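Long-range contacts in intimin (Escherichia coli, PDB 1F00), which probably mediates adhesion of enteropathogenic bacteria to host cells by binding a receptor through its C-terminal immunoglobulin-like and C-type lectin-like domains: residues Tyr23-Met28 with Gly59-Thr64; Thr43-Leu48 with Leu65-Pro70; Gly71-Ser76 with Val91-Thr96; Val118-Gly123 with Gly225-Tyr230. One frame throughout, in Å; residues are numbered along the deposited sequence.

Interaction 1: Tyr23-Met28 with Gly59-Thr64; sequences YTVKVM and GYAKVT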
loop_
_atom_site.group_PDB
_atom_site.type_symbol
_atom_site.label_atom_id
_atom_site.label_comp_id
_atom_site.label_asym_id
_atom_site.label_seq_id
_atom_site.Cartn_x
_atom_site.Cartn_y
_atom_site.Cartn_z
ATOM N N TYR A 23 28.454 16.408 3.071
ATOM C CA TYR A 23 29.792 15.861 3.217
ATOM C C TYR A 23 30.638 16.825 4.027
ATOM O O TYR A 23 30.595 18.037 3.815
ATOM C CB TYR A 23 30.436 15.648 1.843
ATOM C CG TYR A 23 29.781 14.573 1.011
ATOM C CD1 TYR A 23 28.588 14.817 0.332
ATOM C CD2 TYR A 23 30.345 13.302 0.917
ATOM C CE1 TYR A 23 27.976 13.820 -0.422
ATOM C CE2 TYR A 23 29.743 12.303 0.172
ATOM C CZ TYR A 23 28.559 12.567 -0.496
ATOM O OH TYR A 23 27.965 11.583 -1.248
ATOM N N THR A 24 31.405 16.285 4.962
ATOM C CA THR A 24 32.260 17.118 5.783
ATOM C C THR A 24 33.695 16.611 5.722
ATOM O O THR A 24 33.962 15.442 5.996
ATOM C CB THR A 24 31.782 17.131 7.254
ATOM O OG1 THR A 24 30.413 17.562 7.312
ATOM C CG2 THR A 24 32.639 18.086 8.078
ATOM N N VAL A 25 34.613 17.489 5.329
ATOM C CA VAL A 25 36.022 17.124 5.260
ATOM C C VAL A 25 36.802 17.944 6.274
ATOM O O VAL A 25 36.366 19.016 6.697
ATOM C CB VAL A 25 36.632 17.381 3.858
ATOM C CG1 VAL A 25 36.005 16.458 2.836
ATOM C CG2 VAL A 25 36.437 18.835 3.460
ATOM N N LYS A 26 37.954 17.425 6.676
ATOM C CA LYS A 26 38.803 18.128 7.624
ATOM C C LYS A 26 40.201 18.152 7.029
ATOM O O LYS A 26 40.712 17.123 6.585
ATOM C CB LYS A 26 38.810 17.409 8.974
ATOM C CG LYS A 26 39.624 18.118 10.042
ATOM C CD LYS A 26 39.523 17.419 11.386
ATOM C CE LYS A 26 40.278 18.194 12.457
ATOM N NZ LYS A 26 40.170 17.570 13.802
ATOM N N VAL A 27 40.799 19.338 6.985
ATOM C CA VAL A 27 42.145 19.497 6.450
ATOM C C VAL A 27 43.090 19.712 7.622
ATOM O O VAL A 27 42.850 20.562 8.480
ATOM C CB VAL A 27 42.225 20.695 5.485
ATOM C CG1 VAL A 27 43.649 20.878 4.994
ATOM C CG2 VAL A 27 41.290 20.469 4.310
ATOM N N MET A 28 44.162 18.932 7.658
ATOM C CA MET A 28 45.123 19.025 8.745
ATOM C C MET A 28 46.568 19.087 8.284
ATOM O O MET A 28 46.903 18.731 7.152
ATOM C CB MET A 28 44.971 17.823 9.679
ATOM C CG MET A 28 43.619 17.700 10.352
ATOM S SD MET A 28 43.422 18.896 11.672
ATOM C CE MET A 28 44.145 17.994 13.054
ATOM N N GLY A 59 39.474 23.707 10.521
ATOM C CA GLY A 59 39.869 22.818 9.443
ATOM C C GLY A 59 38.749 22.084 8.730
ATOM O O GLY A 59 39.016 21.192 7.921
ATOM N N TYR A 60 37.500 22.451 9.005
ATOM C CA TYR A 60 36.365 21.789 8.370
ATOM C C TYR A 60 35.787 22.526 7.168
ATOM O O TYR A 60 35.764 23.754 7.126
ATOM C CB TYR A 60 35.249 21.553 9.389
ATOM C CG TYR A 60 35.593 20.563 10.478
ATOM C CD1 TYR A 60 36.027 20.995 11.729
ATOM C CD2 TYR A 60 35.472 19.190 10.261
ATOM C CE1 TYR A 60 36.327 20.083 12.740
ATOM C CE2 TYR A 60 35.772 18.272 11.263
ATOM C CZ TYR A 60 36.197 18.724 12.499
ATOM O OH TYR A 60 36.491 17.819 13.493
ATOM N N ALA A 61 35.324 21.755 6.188
ATOM C CA ALA A 61 34.716 22.284 4.970
ATOM C C ALA A 61 33.501 21.404 4.695
ATOM O O ALA A 61 33.551 20.187 4.887
ATOM C CB ALA A 61 35.693 22.211 3.811
ATOM N N LYS A 62 32.414 22.009 4.232
ATOM C CA LYS A 62 31.191 21.256 3.998
ATOM C C LYS A 62 30.444 21.624 2.721
ATOM O O LYS A 62 30.455 22.774 2.294
ATOM C CB LYS A 62 30.279 21.444 5.211
ATOM C CG LYS A 62 28.835 21.040 5.028
ATOM C CD LYS A 62 28.002 21.449 6.243
ATOM C CE LYS A 62 28.341 20.626 7.486
ATOM N NZ LYS A 62 29.753 20.771 7.942
ATOM N N VAL A 63 29.800 20.627 2.120
ATOM C CA VAL A 63 29.008 20.807 0.903
ATOM C C VAL A 63 27.874 19.781 0.905
ATOM O O VAL A 63 27.955 18.766 1.597
ATOM C CB VAL A 63 29.854 20.605 -0.368
ATOM C CG1 VAL A 63 30.962 21.646 -0.430
ATOM C CG2 VAL A 63 30.433 19.197 -0.389
ATOM N N THR A 64 26.818 20.048 0.140
ATOM C CA THR A 64 25.680 19.134 0.073
ATOM C C THR A 64 25.465 18.596 -1.335
ATOM O O THR A 64 25.822 19.241 -2.322
ATOM C CB THR A 64 24.381 19.820 0.541
ATOM O OG1 THR A 64 24.140 20.984 -0.255
ATOM C CG2 THR A 64 24.485 20.219 2.003
#
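The carbonyl oxygen of G59 takes the shortest polar bond of this strand pair, V27 N lying 2.7 Å from G59 O, and the CA-H of K26 points at that same oxygen. From there Y23-M28 and Y60-T64 run antiparallel in a regular ladder: V25 and A61 exchange two backbone bonds, and Y23 and V63 do the same, with Y23 N to V63 O at 2.8 Å. On the face carrying T24, K26, Y60 and K62, K26 CG stands 4.3 Å from the centroid of the Y60 ring in a CH-pi contact over one face, offset toward the rim; the fully extended chain, with CG anti to N (chi1 -177°), then carries CD along to the phenol end. K62 bends back at its last two torsions, which brings K62 NZ within 3.3 Å of T24 OG1, a weak hydrogen bond. The other face is largely apolar and buried. There V25 CG2 presses on A61 CB at 3.5 Å, tighter than ordinary carbon contact, and V25 and V63 both reach F41 of strand 38-43 in the opposing sheet. The pair thus behaves as a two-faced layer of an immunoglobulin-like sandwich, with the lysine chains of K26 and K62 on its outer side.

Interaction 2: Thr43-Leu48 with Leu65-Pro70; sequences TTLGKL and LTSTTP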
loop_
_atom_site.group_PDB
_atom_site.type_symbol
_atom_site.label_atom_id
_atom_site.label_comp_id
_atom_site.label_asym_id
_atom_site.label_seq_id
_atom_site.Cartn_x
_atom_site.Cartn_y
_atom_site.Cartn_z
ATOM N N THR A 43 31.421 15.166 -8.236
ATOM C CA THR A 43 30.555 14.017 -8.028
ATOM C C THR A 43 30.354 13.252 -9.313
ATOM O O THR A 43 30.442 13.814 -10.403
ATOM C CB THR A 43 29.164 14.435 -7.518
ATOM O OG1 THR A 43 29.306 15.371 -6.446
ATOM C CG2 THR A 43 28.409 13.219 -7.010
ATOM N N THR A 44 30.075 11.961 -9.181
ATOM C CA THR A 44 29.827 11.122 -10.338
ATOM C C THR A 44 28.330 11.143 -10.653
ATOM O O THR A 44 27.907 10.668 -11.705
ATOM C CB THR A 44 30.257 9.673 -10.074
ATOM O OG1 THR A 44 29.489 9.137 -8.989
ATOM C CG2 THR A 44 31.739 9.619 -9.723
ATOM N N LEU A 45 27.537 11.692 -9.732
ATOM C CA LEU A 45 26.085 11.776 -9.910
ATOM C C LEU A 45 25.435 12.789 -8.972
ATOM O O LEU A 45 25.726 12.822 -7.778
ATOM C CB LEU A 45 25.438 10.405 -9.681
ATOM C CG LEU A 45 23.904 10.400 -9.724
ATOM C CD1 LEU A 45 23.428 10.719 -11.130
ATOM C CD2 LEU A 45 23.378 9.046 -9.282
ATOM N N GLY A 46 24.549 13.617 -9.515
ATOM C CA GLY A 46 23.871 14.596 -8.688
ATOM C C GLY A 46 24.367 16.020 -8.837
ATOM O O GLY A 46 25.154 16.324 -9.732
ATOM N N LYS A 47 23.894 16.893 -7.951
ATOM C CA LYS A 47 24.262 18.307 -7.949
ATOM C C LYS A 47 24.871 18.738 -6.621
ATOM O O LYS A 47 24.255 18.590 -5.567
ATOM C CB LYS A 47 23.035 19.184 -8.217
ATOM C CG LYS A 47 22.702 19.419 -9.680
ATOM C CD LYS A 47 21.620 20.494 -9.800
ATOM C CE LYS A 47 21.384 20.907 -11.245
ATOM N NZ LYS A 47 20.906 19.772 -12.082
ATOM N N LEU A 48 26.075 19.290 -6.676
ATOM C CA LEU A 48 26.754 19.760 -5.478
ATOM C C LEU A 48 26.382 21.216 -5.209
ATOM O O LEU A 48 26.293 22.021 -6.137
ATOM C CB LEU A 48 28.270 19.649 -5.656
ATOM C CG LEU A 48 28.867 18.241 -5.654
ATOM C CD1 LEU A 48 30.269 18.268 -6.241
ATOM C CD2 LEU A 48 28.884 17.708 -4.225
ATOM N N LEU A 65 24.871 17.408 -1.417
ATOM C CA LEU A 65 24.609 16.748 -2.693
ATOM C C LEU A 65 23.138 16.343 -2.802
ATOM O O LEU A 65 22.557 15.830 -1.846
ATOM C CB LEU A 65 25.482 15.488 -2.810
ATOM C CG LEU A 65 25.682 14.726 -4.129
ATOM C CD1 LEU A 65 26.229 13.344 -3.808
ATOM C CD2 LEU A 65 24.389 14.574 -4.897
ATOM N N THR A 66 22.550 16.573 -3.971
ATOM C CA THR A 66 21.162 16.201 -4.237
ATOM C C THR A 66 21.145 15.539 -5.611
ATOM O O THR A 66 22.135 15.608 -6.342
ATOM C CB THR A 66 20.235 17.428 -4.270
ATOM O OG1 THR A 66 20.621 18.289 -5.346
ATOM C CG2 THR A 66 20.324 18.195 -2.962
ATOM N N SER A 67 20.036 14.899 -5.969
ATOM C CA SER A 67 19.943 14.243 -7.268
ATOM C C SER A 67 18.500 14.119 -7.743
ATOM O O SER A 67 17.580 13.993 -6.933
ATOM C CB SER A 67 20.586 12.854 -7.196
ATOM O OG SER A 67 20.599 12.226 -8.466
ATOM N N THR A 68 18.307 14.160 -9.058
ATOM C CA THR A 68 16.973 14.032 -9.633
ATOM C C THR A 68 16.780 12.626 -10.188
ATOM O O THR A 68 15.678 12.251 -10.590
ATOM C CB THR A 68 16.736 15.051 -10.770
ATOM O OG1 THR A 68 17.674 14.823 -11.828
ATOM C CG2 THR A 68 16.888 16.470 -10.250
ATOM N N THR A 69 17.860 11.852 -10.222
ATOM C CA THR A 69 17.784 10.481 -10.707
ATOM C C THR A 69 18.425 9.560 -9.677
ATOM O O THR A 69 19.358 9.951 -8.975
ATOM C CB THR A 69 18.509 10.297 -12.073
ATOM O OG1 THR A 69 19.922 10.411 -11.890
ATOM C CG2 THR A 69 18.045 11.352 -13.071
ATOM N N PRO A 70 17.918 8.325 -9.564
ATOM C CA PRO A 70 18.434 7.331 -8.618
ATOM C C PRO A 70 19.768 6.754 -9.077
ATOM O O PRO A 70 20.107 6.826 -10.259
ATOM C CB PRO A 70 17.333 6.278 -8.607
ATOM C CG PRO A 70 16.874 6.296 -10.033
ATOM C CD PRO A 70 16.772 7.781 -10.317
#
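This is the short end of an antiparallel strand pair at the surface of the N-terminal immunoglobulin-like domain of this fragment, where the loop T43-G46 and short strand 47-48 fold against the last residues of strand 60-66 and the loop beyond. Only two backbone bonds join them: K47 N to T66 O at 2.7 Å, and T66 N to K47 O at 3.1 Å. Beyond this pair, side chains do the work. L65, its CG anti to N (chi1 -167°), sends its CD2 methyl into the loop, where L65 CD2 lies 3.6 Å from L45 O and also touches G46 CA. L45 reaches the other way, L45 CD1 lying 3.6 Å from T69 OG1 and its CG close to S67 OG. That serine hydroxyl donates within its own loop, S67 OG to T69 O at 2.6 Å, on a lone pair in the carbonyl plane, a bond that ties the chain across T68. G46, with a positive phi of 104°, brings its CA against T66 O where the strands part. L65 also packs on S73 and V75 of strand 71-79 and on F93 of strand 91-94, so this edge of one sheet leans directly on the other.

Interaction 3: Gly71-Ser76 with Val91-Thr96; sequences GKSLVS and VEFFTT
S73 lays its CB against the edge of the F93 ring, in the ring plane and 3.9 Å from F93 CE1, while V91 CG2 closes on the same carbon at 3.8 Å. The three residues lie on the inward face of an antiparallel pair, strands 71-73 and 91-94, in the second sheet of an immunoglobulin-like beta sandwich. Two hydrogen-bonded pairs hold it. G71 and F93 bond in both directions, G71 N to F93 O measuring 2.9 Å; S73 and V91 repeat the pattern, and S73 N to V91 O at 2.8 Å is almost straight (171°). Between them K72 and E92 form the non-hydrogen-bonded pair and occupy the outward face. Their side chains run alongside each other, pointing the same way, and meet through carbon: K72 CG and E92 CG lie 4.2 Å apart, whereas K72 NZ stays 4.7 Å from E92 OE1, a proximity of opposite charges that probably offers mild attraction without a salt bridge. The inward face meets the opposing sheet, where F93 and S73 pack on L65 and V91 on Y23. On its other flank, E92 is bonded through its backbone to T11 and A13, so that strand 91-94 also pairs in parallel with strand 12-14. The hydroxyl of S73 is placed by the first torsion: with chi1 at -176°, OG is anti to N, which positions it to hydrogen-bond L45 O in the loop that leads out of strand 38-43.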
loop_
_atom_site.group_PDB
_atom_site.type_symbol
_atom_site.label_atom_id
_atom_site.label_comp_id
_atom_site.label_asym_id
_atom_site.label_seq_id
_atom_site.Cartn_x
_atom_site.Cartn_y
_atom_site.Cartn_z
ATOM N N GLY A 71 20.520 6.181 -8.143
ATOM C CA GLY A 71 21.801 5.590 -8.489
ATOM C C GLY A 71 22.878 5.822 -7.451
ATOM O O GLY A 71 22.697 6.612 -6.522
ATOM N N LYS A 72 23.999 5.122 -7.593
ATOM C CA LYS A 72 25.102 5.297 -6.659
ATOM C C LYS A 72 25.833 6.582 -7.027
ATOM O O LYS A 72 26.007 6.890 -8.207
ATOM C CB LYS A 72 26.086 4.123 -6.733
ATOM C CG LYS A 72 25.524 2.780 -6.294
ATOM C CD LYS A 72 26.654 1.785 -6.061
ATOM C CE LYS A 72 26.130 0.408 -5.690
ATOM N NZ LYS A 72 25.420 -0.236 -6.830
ATOM N N SER A 73 26.254 7.329 -6.015
ATOM C CA SER A 73 26.968 8.577 -6.237
ATOM C C SER A 73 28.288 8.568 -5.475
ATOM O O SER A 73 28.341 8.191 -4.302
ATOM C CB SER A 73 26.116 9.763 -5.782
ATOM O OG SER A 73 26.758 10.992 -6.074
ATOM N N LEU A 74 29.355 8.980 -6.151
ATOM C CA LEU A 74 30.673 9.023 -5.536
ATOM C C LEU A 74 31.262 10.423 -5.559
ATOM O O LEU A 74 31.603 10.953 -6.619
ATOM C CB LEU A 74 31.622 8.054 -6.241
ATOM C CG LEU A 74 33.076 8.104 -5.763
ATOM C CD1 LEU A 74 33.149 8.068 -4.237
ATOM C CD2 LEU A 74 33.829 6.930 -6.376
ATOM N N VAL A 75 31.364 11.021 -4.379
ATOM C CA VAL A 75 31.916 12.358 -4.235
ATOM C C VAL A 75 33.408 12.285 -3.909
ATOM O O VAL A 75 33.853 11.412 -3.158
ATOM C CB VAL A 75 31.198 13.133 -3.113
ATOM C CG1 VAL A 75 31.909 14.447 -2.842
ATOM C CG2 VAL A 75 29.750 13.394 -3.513
ATOM N N SER A 76 34.171 13.202 -4.492
ATOM C CA SER A 76 35.610 13.272 -4.268
ATOM C C SER A 76 35.977 14.711 -3.935
ATOM O O SER A 76 35.344 15.646 -4.423
ATOM C CB SER A 76 36.376 12.832 -5.518
ATOM O OG SER A 76 36.129 11.473 -5.810
ATOM N N VAL A 91 27.435 6.778 -1.666
ATOM C CA VAL A 91 26.061 6.982 -1.207
ATOM C C VAL A 91 25.096 6.600 -2.324
ATOM O O VAL A 91 25.508 6.430 -3.475
ATOM C CB VAL A 91 25.803 8.460 -0.809
ATOM C CG1 VAL A 91 26.824 8.907 0.225
ATOM C CG2 VAL A 91 25.857 9.357 -2.049
ATOM N N GLU A 92 23.814 6.464 -1.994
ATOM C CA GLU A 92 22.824 6.097 -3.002
ATOM C C GLU A 92 21.543 6.923 -2.948
ATOM O O GLU A 92 20.995 7.182 -1.872
ATOM C CB GLU A 92 22.431 4.629 -2.854
ATOM C CG GLU A 92 23.580 3.662 -2.685
ATOM C CD GLU A 92 23.088 2.253 -2.445
ATOM O OE1 GLU A 92 22.734 1.568 -3.428
ATOM O OE2 GLU A 92 23.037 1.839 -1.268
ATOM N N PHE A 93 21.066 7.328 -4.120
ATOM C CA PHE A 93 19.821 8.067 -4.205
ATOM C C PHE A 93 18.775 7.100 -4.737
ATOM O O PHE A 93 19.064 6.269 -5.606
ATOM C CB PHE A 93 19.958 9.276 -5.135
ATOM C CG PHE A 93 20.783 10.385 -4.554
ATOM C CD1 PHE A 93 22.167 10.398 -4.708
ATOM C CD2 PHE A 93 20.180 11.400 -3.812
ATOM C CE1 PHE A 93 22.940 11.400 -4.131
ATOM C CE2 PHE A 93 20.943 12.407 -3.230
ATOM C CZ PHE A 93 22.326 12.407 -3.389
ATOM N N PHE A 94 17.563 7.189 -4.202
ATOM C CA PHE A 94 16.496 6.301 -4.635
ATOM C C PHE A 94 15.252 7.077 -5.035
ATOM O O PHE A 94 14.961 8.143 -4.488
ATOM C CB PHE A 94 16.154 5.304 -3.518
ATOM C CG PHE A 94 17.248 4.304 -3.237
ATOM C CD1 PHE A 94 17.476 3.242 -4.104
ATOM C CD2 PHE A 94 18.056 4.430 -2.109
ATOM C CE1 PHE A 94 18.492 2.318 -3.853
ATOM C CE2 PHE A 94 19.074 3.517 -1.847
ATOM C CZ PHE A 94 19.294 2.453 -2.724
ATOM N N THR A 95 14.530 6.538 -6.010
ATOM C CA THR A 95 13.300 7.153 -6.483
ATOM C C THR A 95 12.324 7.275 -5.315
ATOM O O THR A 95 12.418 6.531 -4.341
ATOM C CB THR A 95 12.652 6.294 -7.585
ATOM O OG1 THR A 95 13.430 6.396 -8.786
ATOM C CG2 THR A 95 11.229 6.741 -7.857
ATOM N N THR A 96 11.401 8.224 -5.424
ATOM C CA THR A 96 10.379 8.453 -4.406
ATOM C C THR A 96 9.505 7.210 -4.236
ATOM O O THR A 96 8.997 6.666 -5.218
ATOM C CB THR A 96 9.454 9.612 -4.815
ATOM O OG1 THR A 96 10.236 10.786 -5.055
ATOM C CG2 THR A 96 8.437 9.895 -3.715
#

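Interaction 4: Val118-Gly123 with Gly225-Tyr230; sequences VWLQYG and GAANKY
L120 reaches across with one branch, its CD2 methyl, which rests 3.8 Å from A227 CB and 4.1 Å from Y230 CD1. A first torsion of 170°, placing CG anti to N, and a second of 61° send that methyl outward from the strand end. It approaches the Y230 ring obliquely. Y230 takes a different position: chi1 of -57° leaves CG beside its own N and anti to its carbonyl carbon, and the ring then stands with one face toward G123. There G123 CA sits 4.3 Å from the centroid of the Y230 ring as a CH-pi donor, displaced toward the rim at CD2. The glycine is held there by a type II beta turn, L120 to G123, closed by G123 N to L120 O at 2.9 Å. The contact joins the strand 118-120, which pairs in parallel with strand 184-190, to the loop that follows helix 214-224 of the C-type lectin-like domain; it is an apolar junction where the chain of the preceding immunoglobulin-like domain meets the lectin fold. W224 of that helix packs on L120 and, through its carbonyl oxygen, hydrogen-bonds Y230 OH, which also bonds G108 N.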
loop_
_atom_site.group_PDB
_atom_site.type_symbol
_atom_site.label_atom_id
_atom_site.label_comp_id
_atom_site.label_asym_id
_atom_site.label_seq_id
_atom_site.Cartn_x
_atom_site.Cartn_y
_atom_site.Cartn_z
ATOM N N VAL A 118 -18.068 -0.883 -2.119
ATOM C CA VAL A 118 -18.955 -1.957 -1.668
ATOM C C VAL A 118 -17.984 -3.107 -1.435
ATOM O O VAL A 118 -17.292 -3.544 -2.357
ATOM C CB VAL A 118 -19.985 -2.348 -2.747
ATOM C CG1 VAL A 118 -20.881 -3.463 -2.232
ATOM C CG2 VAL A 118 -20.824 -1.140 -3.113
ATOM N N TRP A 119 -17.909 -3.590 -0.202
ATOM C CA TRP A 119 -16.949 -4.643 0.107
ATOM C C TRP A 119 -17.493 -6.013 0.427
ATOM O O TRP A 119 -18.315 -6.169 1.329
ATOM C CB TRP A 119 -16.087 -4.271 1.315
ATOM C CG TRP A 119 -15.307 -3.006 1.260
ATOM C CD1 TRP A 119 -15.127 -2.177 0.192
ATOM C CD2 TRP A 119 -14.571 -2.433 2.345
ATOM N NE1 TRP A 119 -14.321 -1.116 0.547
ATOM C CE2 TRP A 119 -13.968 -1.250 1.867
ATOM C CE3 TRP A 119 -14.365 -2.809 3.680
ATOM C CZ2 TRP A 119 -13.171 -0.434 2.677
ATOM C CZ3 TRP A 119 -13.571 -1.998 4.488
ATOM C CH2 TRP A 119 -12.986 -0.821 3.980
ATOM N N LEU A 120 -17.018 -7.012 -0.303
ATOM C CA LEU A 120 -17.383 -8.378 0.016
ATOM C C LEU A 120 -16.489 -8.562 1.247
ATOM O O LEU A 120 -15.286 -8.298 1.172
ATOM C CB LEU A 120 -16.927 -9.327 -1.096
ATOM C CG LEU A 120 -17.019 -10.825 -0.800
ATOM C CD1 LEU A 120 -18.470 -11.213 -0.535
ATOM C CD2 LEU A 120 -16.467 -11.610 -1.990
ATOM N N GLN A 121 -17.041 -8.974 2.381
ATOM C CA GLN A 121 -16.184 -9.145 3.554
ATOM C C GLN A 121 -15.085 -10.160 3.268
ATOM O O GLN A 121 -15.347 -11.240 2.732
ATOM C CB GLN A 121 -16.978 -9.600 4.782
ATOM C CG GLN A 121 -16.145 -9.490 6.059
ATOM C CD GLN A 121 -16.876 -9.932 7.320
ATOM O OE1 GLN A 121 -16.677 -9.358 8.386
ATOM N NE2 GLN A 121 -17.706 -10.959 7.205
ATOM N N TYR A 122 -13.856 -9.802 3.626
ATOM C CA TYR A 122 -12.695 -10.655 3.416
ATOM C C TYR A 122 -12.287 -10.716 1.951
ATOM O O TYR A 122 -11.547 -11.601 1.535
ATOM C CB TYR A 122 -12.954 -12.056 3.986
ATOM C CG TYR A 122 -13.255 -11.999 5.470
ATOM C CD1 TYR A 122 -14.334 -12.692 6.015
ATOM C CD2 TYR A 122 -12.496 -11.190 6.318
ATOM C CE1 TYR A 122 -14.657 -12.573 7.370
ATOM C CE2 TYR A 122 -12.807 -11.064 7.670
ATOM C CZ TYR A 122 -13.888 -11.755 8.190
ATOM O OH TYR A 122 -14.202 -11.627 9.522
ATOM N N GLY A 123 -12.792 -9.764 1.171
ATOM C CA GLY A 123 -12.402 -9.678 -0.220
ATOM C C GLY A 123 -10.951 -9.235 -0.138
ATOM O O GLY A 123 -10.541 -8.664 0.880
ATOM N N GLY A 225 -16.027 -10.223 -8.464
ATOM C CA GLY A 225 -15.960 -11.475 -9.198
ATOM C C GLY A 225 -16.343 -12.630 -8.282
ATOM O O GLY A 225 -16.742 -12.410 -7.136
ATOM N N ALA A 226 -16.223 -13.861 -8.775
ATOM C CA ALA A 226 -16.572 -15.047 -7.992
ATOM C C ALA A 226 -15.949 -15.026 -6.587
ATOM O O ALA A 226 -14.731 -14.984 -6.440
ATOM C CB ALA A 226 -16.140 -16.306 -8.742
ATOM N N ALA A 227 -16.795 -15.079 -5.561
ATOM C CA ALA A 227 -16.336 -15.032 -4.175
ATOM C C ALA A 227 -15.328 -16.097 -3.763
ATOM O O ALA A 227 -14.456 -15.832 -2.935
ATOM C CB ALA A 227 -17.532 -15.082 -3.226
ATOM N N ASN A 228 -15.439 -17.298 -4.326
ATOM C CA ASN A 228 -14.530 -18.369 -3.937
ATOM C C ASN A 228 -13.110 -18.229 -4.468
ATOM O O ASN A 228 -12.312 -19.161 -4.383
ATOM C CB ASN A 228 -15.112 -19.739 -4.307
ATOM C CG ASN A 228 -15.312 -19.918 -5.796
ATOM O OD1 ASN A 228 -15.603 -21.019 -6.254
ATOM N ND2 ASN A 228 -15.162 -18.845 -6.555
ATOM N N LYS A 229 -12.799 -17.059 -5.018
ATOM C CA LYS A 229 -11.457 -16.780 -5.509
ATOM C C LYS A 229 -10.680 -16.233 -4.318
ATOM O O LYS A 229 -9.453 -16.145 -4.341
ATOM C CB LYS A 229 -11.493 -15.737 -6.626
ATOM C CG LYS A 229 -11.910 -16.299 -7.970
ATOM C CD LYS A 229 -10.860 -17.256 -8.504
ATOM C CE LYS A 229 -11.282 -17.815 -9.853
ATOM N NZ LYS A 229 -11.662 -16.718 -10.789
ATOM N N TYR A 230 -11.421 -15.866 -3.276
ATOM C CA TYR A 230 -10.828 -15.329 -2.063
ATOM C C TYR A 230 -10.659 -16.427 -1.018
ATOM O O TYR A 230 -11.551 -17.246 -0.805
ATOM C CB TYR A 230 -11.683 -14.175 -1.533
ATOM C CG TYR A 230 -11.832 -13.090 -2.575
ATOM C CD1 TYR A 230 -12.950 -13.043 -3.407
ATOM C CD2 TYR A 230 -10.793 -12.192 -2.818
ATOM C CE1 TYR A 230 -13.021 -12.134 -4.467
ATOM C CE2 TYR A 230 -10.855 -11.284 -3.870
ATOM C CZ TYR A 230 -11.968 -11.264 -4.693
ATOM O OH TYR A 230 -11.997 -10.402 -5.763
#

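In the fold
Interactions 1, 2 and 3 belong to the N-terminal immunoglobulin-like domain of this fragment, and interaction 4 lies on the other side of the chain's centre, about 43 to 59 Å away centre to centre. Interactions 1 and 2 share strand 60-66 and one sheet, their segments alternating along the chain; interaction 3 follows in series and lies in the opposing sheet. Interactions 2 and 3 are about 7 Å apart between centres and are joined by a probable hydrogen bond between T44 OG1 and L74 N. The Y23 ring of interaction 1 packs against V75 and V91 of interaction 3, bridging the sandwich. The elongated fragment thus separates a compact beta sandwich from the distant junction with the lectin-like domain.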